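Chorismate synthase (Campylobacter jejuni, PDB 1SQ1) probably catalyses the last step of the shikimate pathway, the reduced-FMN-dependent anti-1,4-elimination of phosphate from 5-enolpyruvylshikimate-3-phosphate that yields chorismate. Local coordinates at residues K200-F208 with L288-P296; E127-G135 with R327-L338. All coordinates share one frame; numbering follows the deposited sequence.

Interaction 1 (K200-F208 with L288-P296); sequences KDSVGAAVF and LKTYFKPTP. With SO4 (sulfate ion), chain B.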
loop_
_atom_site.group_PDB
_atom_site.type_symbol
_atom_site.label_atom_id
_atom_site.label_comp_id
_atom_site.label_asym_id
_atom_site.label_seq_id
_atom_site.Cartn_x
_atom_site.Cartn_y
_atom_site.Cartn_z
ATOM N N LYS A 200 19.455 13.178 38.094
ATOM C CA LYS A 200 19.330 11.840 37.520
ATOM C C LYS A 200 17.853 11.639 37.215
ATOM O O LYS A 200 17.240 10.666 37.651
ATOM C CB LYS A 200 19.808 10.756 38.499
ATOM C CG LYS A 200 21.315 10.699 38.701
ATOM C CD LYS A 200 21.727 9.506 39.563
ATOM C CE LYS A 200 21.433 8.175 38.872
ATOM N NZ LYS A 200 21.849 6.986 39.690
ATOM N N ASP A 201 17.277 12.591 36.489
ATOM C CA ASP A 201 15.865 12.533 36.122
ATOM C C ASP A 201 15.746 13.133 34.721
ATOM O O ASP A 201 16.752 13.506 34.114
ATOM C CB ASP A 201 15.027 13.343 37.123
ATOM C CG ASP A 201 13.558 12.959 37.109
ATOM O OD1 ASP A 201 12.773 13.617 37.839
ATOM O OD2 ASP A 201 13.194 12.001 36.380
ATOM N N SER A 202 14.527 13.221 34.203
ATOM C CA SER A 202 14.320 13.784 32.877
ATOM C C SER A 202 13.185 14.800 32.932
ATOM O O SER A 202 12.531 14.950 33.971
ATOM C CB SER A 202 13.969 12.678 31.891
ATOM O OG SER A 202 12.721 12.104 32.229
ATOM N N VAL A 203 12.957 15.494 31.817
ATOM C CA VAL A 203 11.895 16.497 31.737
ATOM C C VAL A 203 11.326 16.606 30.332
ATOM O O VAL A 203 12.062 16.497 29.359
ATOM C CB VAL A 203 12.403 17.888 32.152
ATOM C CG1 VAL A 203 13.605 18.257 31.317
ATOM C CG2 VAL A 203 11.295 18.919 31.982
ATOM N N GLY A 204 10.017 16.832 30.237
ATOM C CA GLY A 204 9.372 16.964 28.939
ATOM C C GLY A 204 9.720 18.260 28.225
ATOM O O GLY A 204 10.500 19.063 28.742
ATOM N N ALA A 205 9.149 18.459 27.036
ATOM C CA ALA A 205 9.387 19.666 26.234
ATOM C C ALA A 205 8.317 19.866 25.153
ATOM O O ALA A 205 7.701 18.905 24.704
ATOM C CB ALA A 205 10.768 19.604 25.593
ATOM N N ALA A 206 8.100 21.118 24.753
ATOM C CA ALA A 206 7.119 21.455 23.722
ATOM C C ALA A 206 7.812 22.001 22.461
ATOM O O ALA A 206 8.468 23.048 22.503
ATOM C CB ALA A 206 6.138 22.475 24.261
ATOM N N VAL A 207 7.666 21.289 21.345
ATOM C CA VAL A 207 8.293 21.705 20.099
ATOM C C VAL A 207 7.368 22.449 19.155
ATOM O O VAL A 207 6.166 22.171 19.096
ATOM C CB VAL A 207 8.877 20.510 19.355
ATOM C CG1 VAL A 207 9.294 20.924 17.963
ATOM C CG2 VAL A 207 10.068 19.971 20.124
ATOM N N PHE A 208 7.945 23.403 18.425
ATOM C CA PHE A 208 7.201 24.210 17.461
ATOM C C PHE A 208 7.776 24.069 16.051
ATOM O O PHE A 208 8.931 24.414 15.805
ATOM C CB PHE A 208 7.238 25.684 17.856
ATOM C CG PHE A 208 6.505 26.584 16.902
ATOM C CD1 PHE A 208 5.126 26.482 16.748
ATOM C CD2 PHE A 208 7.193 27.531 16.150
ATOM C CE1 PHE A 208 4.440 27.314 15.857
ATOM C CE2 PHE A 208 6.514 28.365 15.257
ATOM C CZ PHE A 208 5.137 28.256 15.111
ATOM N N LEU A 288 2.513 23.773 13.539
ATOM C CA LEU A 288 2.453 22.445 14.135
ATOM C C LEU A 288 3.159 22.415 15.472
ATOM O O LEU A 288 4.273 22.902 15.589
ATOM C CB LEU A 288 3.132 21.428 13.215
ATOM C CG LEU A 288 2.741 21.496 11.751
ATOM C CD1 LEU A 288 3.411 20.372 10.990
ATOM C CD2 LEU A 288 1.235 21.421 11.643
ATOM N N LYS A 289 2.527 21.838 16.481
ATOM C CA LYS A 289 3.174 21.763 17.775
ATOM C C LYS A 289 3.226 20.324 18.254
ATOM O O LYS A 289 2.201 19.640 18.285
ATOM C CB LYS A 289 2.441 22.636 18.792
ATOM C CG LYS A 289 2.191 24.064 18.349
ATOM C CD LYS A 289 1.662 24.856 19.515
ATOM C CE LYS A 289 1.073 26.192 19.096
ATOM N NZ LYS A 289 -0.199 26.009 18.318
ATOM N N THR A 290 4.428 19.872 18.614
ATOM C CA THR A 290 4.664 18.509 19.100
ATOM C C THR A 290 5.162 18.526 20.548
ATOM O O THR A 290 6.227 19.077 20.847
ATOM C CB THR A 290 5.730 17.794 18.268
ATOM O OG1 THR A 290 5.349 17.816 16.895
ATOM C CG2 THR A 290 5.868 16.359 18.708
ATOM N N TYR A 291 4.406 17.892 21.437
ATOM C CA TYR A 291 4.760 17.833 22.846
ATOM C C TYR A 291 5.435 16.540 23.262
ATOM O O TYR A 291 4.856 15.462 23.187
ATOM C CB TYR A 291 3.508 18.050 23.674
ATOM C CG TYR A 291 2.870 19.370 23.367
ATOM C CD1 TYR A 291 3.331 20.542 23.958
ATOM C CD2 TYR A 291 1.852 19.461 22.431
ATOM C CE1 TYR A 291 2.791 21.772 23.619
ATOM C CE2 TYR A 291 1.307 20.686 22.084
ATOM C CZ TYR A 291 1.782 21.833 22.679
ATOM O OH TYR A 291 1.261 23.043 22.311
ATOM N N PHE A 292 6.667 16.670 23.721
ATOM C CA PHE A 292 7.440 15.531 24.158
ATOM C C PHE A 292 7.359 15.302 25.667
ATOM O O PHE A 292 7.393 16.248 26.466
ATOM C CB PHE A 292 8.901 15.716 23.767
ATOM C CG PHE A 292 9.162 15.601 22.292
ATOM C CD1 PHE A 292 8.753 16.603 21.414
ATOM C CD2 PHE A 292 9.870 14.517 21.790
ATOM C CE1 PHE A 292 9.040 16.523 20.067
ATOM C CE2 PHE A 292 10.163 14.428 20.441
ATOM C CZ PHE A 292 9.752 15.436 19.575
ATOM N N LYS A 293 7.264 14.035 26.055
ATOM C CA LYS A 293 7.205 13.685 27.467
ATOM C C LYS A 293 8.636 13.516 27.946
ATOM O O LYS A 293 9.565 13.453 27.135
ATOM C CB LYS A 293 6.449 12.371 27.662
ATOM C CG LYS A 293 7.245 11.119 27.298
ATOM C CD LYS A 293 6.434 9.835 27.513
ATOM C CE LYS A 293 7.280 8.597 27.234
ATOM N NZ LYS A 293 6.592 7.357 27.672
ATOM N N PRO A 294 8.839 13.461 29.270
ATOM C CA PRO A 294 10.204 13.291 29.764
ATOM C C PRO A 294 10.731 11.899 29.428
ATOM O O PRO A 294 10.009 10.901 29.510
ATOM C CB PRO A 294 10.064 13.526 31.266
ATOM C CG PRO A 294 8.642 13.153 31.541
ATOM C CD PRO A 294 7.915 13.749 30.377
ATOM N N THR A 295 11.994 11.859 29.025
ATOM C CA THR A 295 12.687 10.627 28.664
ATOM C C THR A 295 12.462 9.554 29.721
ATOM O O THR A 295 12.679 9.794 30.907
ATOM C CB THR A 295 14.187 10.880 28.578
ATOM O OG1 THR A 295 14.419 12.246 28.209
ATOM C CG2 THR A 295 14.812 9.962 27.555
ATOM N N PRO A 296 12.047 8.346 29.304
ATOM C CA PRO A 296 11.797 7.243 30.246
ATOM C C PRO A 296 13.057 6.753 30.967
ATOM O O PRO A 296 13.968 6.196 30.345
ATOM C CB PRO A 296 11.189 6.167 29.355
ATOM C CG PRO A 296 11.923 6.378 28.061
ATOM C CD PRO A 296 11.887 7.893 27.911
HETATM S S SO4 B . 6.573 6.686 23.451
HETATM O O1 SO4 B . 7.945 6.166 23.643
HETATM O O2 SO4 B . 5.644 5.579 23.096
HETATM O O3 SO4 B . 6.097 7.323 24.696
HETATM O O4 SO4 B . 6.573 7.676 22.355
#
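Val-207 and Phe-292 meet on one face of an antiparallel ladder between strands 205-212 and 286-292, inner neighbours in a five-stranded sheet. Val-207 has the most surface buried here; with CG1 anti to the backbone N (chi1 170°), its CG2 branch lies beside that N and comes 3.6 Å from CE1 of the Phe-292 ring, approaching obliquely. Phe-292 is also held through its backbone: its N donates to Ala-205 O, and Ala-205 N donates to Phe-292 O at 2.9 Å. Val-207 and Thr-290 form the next hydrogen-bonded pair. On the other face, Ala-206 CB lies 3.4 Å from CD1 of Tyr-291, whose hydroxyl is hydrogen-bonded to Glu-244.

Beyond the ladder, 293-296 belongs to the predicted FMN site. CB of Lys-293 points away from the partner segment, and the extended chain carries NZ to a weak hydrogen bond with a sulfate, probably from the crystallisation liquor, also bound by Ala-239 N of the same chain and Gly-278 N of the second subunit. Pro-294 sets CB at Ser-202 OG and CD near Gly-204 N. Ser-202, also heavily buried, joins the two loops: its OG donates to Thr-295 O at 2.7 Å, 18° from the carbonyl plane.

Interaction 2 (E127-G135 with R327-L338); sequences ESVARVAGG and RGSVVASAMVRL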
loop_
_atom_site.group_PDB
_atom_site.type_symbol
_atom_site.label_atom_id
_atom_site.label_comp_id
_atom_site.label_asym_id
_atom_site.label_seq_id
_atom_site.Cartn_x
_atom_site.Cartn_y
_atom_site.Cartn_z
ATOM N N GLU A 127 16.763 4.742 15.152
ATOM C CA GLU A 127 16.046 5.306 14.002
ATOM C C GLU A 127 16.202 6.806 13.823
ATOM O O GLU A 127 16.267 7.303 12.700
ATOM C CB GLU A 127 14.548 4.968 14.100
ATOM C CG GLU A 127 14.004 4.920 15.538
ATOM C CD GLU A 127 12.798 5.828 15.781
ATOM O OE1 GLU A 127 12.949 7.068 15.735
ATOM O OE2 GLU A 127 11.693 5.300 16.031
ATOM N N SER A 128 16.242 7.517 14.943
ATOM C CA SER A 128 16.388 8.962 14.964
ATOM C C SER A 128 17.374 9.468 13.907
ATOM O O SER A 128 17.063 10.397 13.159
ATOM C CB SER A 128 16.845 9.392 16.357
ATOM O OG SER A 128 16.987 10.796 16.444
ATOM N N VAL A 129 18.557 8.850 13.851
ATOM C CA VAL A 129 19.599 9.226 12.888
ATOM C C VAL A 129 19.105 9.060 11.451
ATOM O O VAL A 129 19.321 9.927 10.599
ATOM C CB VAL A 129 20.859 8.358 13.061
ATOM C CG1 VAL A 129 21.899 8.732 12.009
ATOM C CG2 VAL A 129 21.418 8.537 14.455
ATOM N N ALA A 130 18.451 7.932 11.193
ATOM C CA ALA A 130 17.915 7.646 9.875
ATOM C C ALA A 130 16.820 8.655 9.510
ATOM O O ALA A 130 16.895 9.298 8.467
ATOM C CB ALA A 130 17.371 6.221 9.839
ATOM N N ARG A 131 15.818 8.808 10.373
ATOM C CA ARG A 131 14.721 9.731 10.109
ATOM C C ARG A 131 15.259 11.086 9.679
ATOM O O ARG A 131 14.704 11.727 8.791
ATOM C CB ARG A 131 13.855 9.885 11.358
ATOM C CG ARG A 131 13.656 8.578 12.127
ATOM C CD ARG A 131 12.855 8.764 13.413
ATOM N NE ARG A 131 11.436 8.993 13.170
ATOM C CZ ARG A 131 10.470 8.152 13.518
ATOM N NH1 ARG A 131 9.203 8.449 13.253
ATOM N NH2 ARG A 131 10.766 7.017 14.136
ATOM N N VAL A 132 16.343 11.524 10.316
ATOM C CA VAL A 132 16.966 12.807 9.977
ATOM C C VAL A 132 17.598 12.761 8.571
ATOM O O VAL A 132 17.307 13.616 7.730
ATOM C CB VAL A 132 18.044 13.192 11.020
ATOM C CG1 VAL A 132 18.684 14.531 10.661
ATOM C CG2 VAL A 132 17.411 13.272 12.391
ATOM N N ALA A 133 18.450 11.774 8.306
ATOM C CA ALA A 133 19.056 11.667 6.984
ATOM C C ALA A 133 17.965 11.763 5.921
ATOM O O ALA A 133 17.997 12.642 5.056
ATOM C CB ALA A 133 19.796 10.350 6.844
ATOM N N GLY A 134 16.996 10.851 6.002
ATOM C CA GLY A 134 15.896 10.820 5.052
ATOM C C GLY A 134 15.187 12.153 4.888
ATOM O O GLY A 134 14.940 12.588 3.764
ATOM N N GLY A 135 14.845 12.800 5.997
ATOM C CA GLY A 135 14.188 14.095 5.917
ATOM C C GLY A 135 15.050 15.115 5.176
ATOM O O GLY A 135 14.536 15.929 4.395
ATOM N N ARG A 327 16.470 17.099 20.991
ATOM C CA ARG A 327 16.876 16.304 19.827
ATOM C C ARG A 327 15.607 16.028 19.019
ATOM O O ARG A 327 15.625 16.020 17.792
ATOM C CB ARG A 327 17.515 14.972 20.275
ATOM C CG ARG A 327 18.024 14.068 19.146
ATOM C CD ARG A 327 18.579 12.703 19.667
ATOM N NE ARG A 327 17.632 11.582 19.502
ATOM C CZ ARG A 327 17.918 10.288 19.713
ATOM N NH1 ARG A 327 19.134 9.919 20.108
ATOM N NH2 ARG A 327 16.990 9.349 19.518
ATOM N N GLY A 328 14.499 15.838 19.724
ATOM C CA GLY A 328 13.241 15.553 19.063
ATOM C C GLY A 328 12.759 16.637 18.124
ATOM O O GLY A 328 12.041 16.355 17.166
ATOM N N SER A 329 13.130 17.881 18.395
ATOM C CA SER A 329 12.701 18.973 17.535
ATOM C C SER A 329 13.350 18.781 16.170
ATOM O O SER A 329 12.726 19.043 15.139
ATOM C CB SER A 329 13.126 20.319 18.105
ATOM O OG SER A 329 14.509 20.537 17.889
ATOM N N VAL A 330 14.603 18.318 16.163
ATOM C CA VAL A 330 15.317 18.085 14.905
ATOM C C VAL A 330 14.632 16.985 14.085
ATOM O O VAL A 330 14.604 17.037 12.856
ATOM C CB VAL A 330 16.799 17.661 15.144
ATOM C CG1 VAL A 330 17.527 17.554 13.811
ATOM C CG2 VAL A 330 17.502 18.649 16.051
ATOM N N VAL A 331 14.090 15.989 14.779
ATOM C CA VAL A 331 13.407 14.880 14.130
ATOM C C VAL A 331 12.016 15.312 13.673
ATOM O O VAL A 331 11.568 14.926 12.591
ATOM C CB VAL A 331 13.288 13.671 15.074
ATOM C CG1 VAL A 331 12.477 12.574 14.417
ATOM C CG2 VAL A 331 14.675 13.164 15.431
ATOM N N ALA A 332 11.334 16.112 14.488
ATOM C CA ALA A 332 10.011 16.597 14.118
ATOM C C ALA A 332 10.127 17.335 12.784
ATOM O O ALA A 332 9.188 17.340 11.986
ATOM C CB ALA A 332 9.474 17.519 15.185
ATOM N N SER A 333 11.280 17.951 12.533
ATOM C CA SER A 333 11.479 18.657 11.269
ATOM C C SER A 333 11.584 17.660 10.124
ATOM O O SER A 333 10.854 17.759 9.142
ATOM C CB SER A 333 12.744 19.522 11.304
ATOM O OG SER A 333 12.492 20.774 11.920
ATOM N N ALA A 334 12.494 16.696 10.263
ATOM C CA ALA A 334 12.700 15.675 9.242
ATOM C C ALA A 334 11.382 15.024 8.839
ATOM O O ALA A 334 11.077 14.919 7.656
ATOM C CB ALA A 334 13.673 14.620 9.750
HETATM N N MSE A 335 10.601 14.597 9.828
HETATM C CA MSE A 335 9.316 13.965 9.567
HETATM C C MSE A 335 8.353 14.865 8.801
HETATM O O MSE A 335 7.697 14.414 7.857
HETATM C CB MSE A 335 8.647 13.512 10.874
HETATM C CG MSE A 335 9.363 12.400 11.616
HETATM SE SE MSE A 335 9.872 10.893 10.505
HETATM C CE MSE A 335 8.125 10.197 10.015
ATOM N N VAL A 336 8.247 16.128 9.202
ATOM C CA VAL A 336 7.338 17.029 8.502
ATOM C C VAL A 336 7.864 17.254 7.093
ATOM O O VAL A 336 7.109 17.538 6.167
ATOM C CB VAL A 336 7.201 18.379 9.223
ATOM C CG1 VAL A 336 6.316 19.301 8.414
ATOM C CG2 VAL A 336 6.601 18.163 10.607
ATOM N N ARG A 337 9.167 17.084 6.932
ATOM C CA ARG A 337 9.797 17.250 5.640
ATOM C C ARG A 337 9.315 16.115 4.750
ATOM O O ARG A 337 8.702 16.364 3.710
ATOM C CB ARG A 337 11.310 17.166 5.776
ATOM C CG ARG A 337 12.059 18.225 5.019
ATOM C CD ARG A 337 12.401 19.418 5.903
ATOM N NE ARG A 337 13.600 19.202 6.711
ATOM C CZ ARG A 337 14.364 20.201 7.157
ATOM N NH1 ARG A 337 14.044 21.463 6.858
ATOM N NH2 ARG A 337 15.432 19.956 7.906
ATOM N N LEU A 338 9.588 14.874 5.168
ATOM C CA LEU A 338 9.192 13.689 4.406
ATOM C C LEU A 338 7.737 13.753 3.956
ATOM O O LEU A 338 7.427 13.541 2.783
ATOM C CB LEU A 338 9.415 12.425 5.232
ATOM C CG LEU A 338 10.876 12.014 5.477
ATOM C CD1 LEU A 338 10.931 11.190 6.733
ATOM C CD2 LEU A 338 11.447 11.224 4.305
#
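Ser-128 lies against one face of the Arg-327 guanidinium, its CB 3.2 Å from NH2, where helices 128-143 and 325-346 pack together; the axes of segments 128-135 and 327-338 approach to 8.0 Å at an angle of 47°. The serine hydroxyl is close to this arginine but not bonded to it; OG is instead hydrogen-bonded to NE of Arg-46, a residue predicted to bind NADP. Val-331 divides its branches: CG2 reaches Ser-128 OG and, at 4.1 Å, CG2 of Val-132 one turn on, the two valine side chains crossing at about a right angle, while CG1 lies against CD and NE of Arg-131.

The chain of Arg-131 bends at chi3 (73°), bringing its guanidinium edge-on to the selenium of Met-335, a selenomethionine, with NE 3.6 Å from SE, although the outer part of this arginine is less surely placed. Further along, glycine and alanine let the two backbones approach closely in the buried centre of the subunit. Ala-334 CB meets Arg-131 O, and the CA atoms of Gly-135 and Ala-334 are 4.0 Å apart. Leu-338 covers the two glycines, its CG against Gly-135 CA and its CD2 near Gly-134 O.

Around this pair, helix 36-45 packs on Val-132 and Val-330, and its Glu-42 forms a salt bridge with Arg-337. Helix 226-235 and strand 205-212 cover Ala-332 and Val-336 of helix 325-346.

How the interactions relate
From the N terminus, the chain first builds another antiparallel sheet and helix 36-45, then enters helix 128-143, the first half of interaction 2, and passes through strand 148-156 to strand 205-212. Interaction 1 closes the inner loop when strand 286-292 returns beside 205-208. Helix 325-346 follows and pairs with 127-135, closing a longer loop that encloses the first, so the two contacts nest without crossing. They also touch through helix 325-346, which lies on the sheet: Phe-292 CZ is 3.4 Å from Gly-328 O, and Val-207 and Leu-288 pack against Ser-329 and Val-336. Interaction 1 thus joins strands within the sheet, whereas interaction 2 attaches helix 128-143 to helix 325-346, one of the helices packed on it.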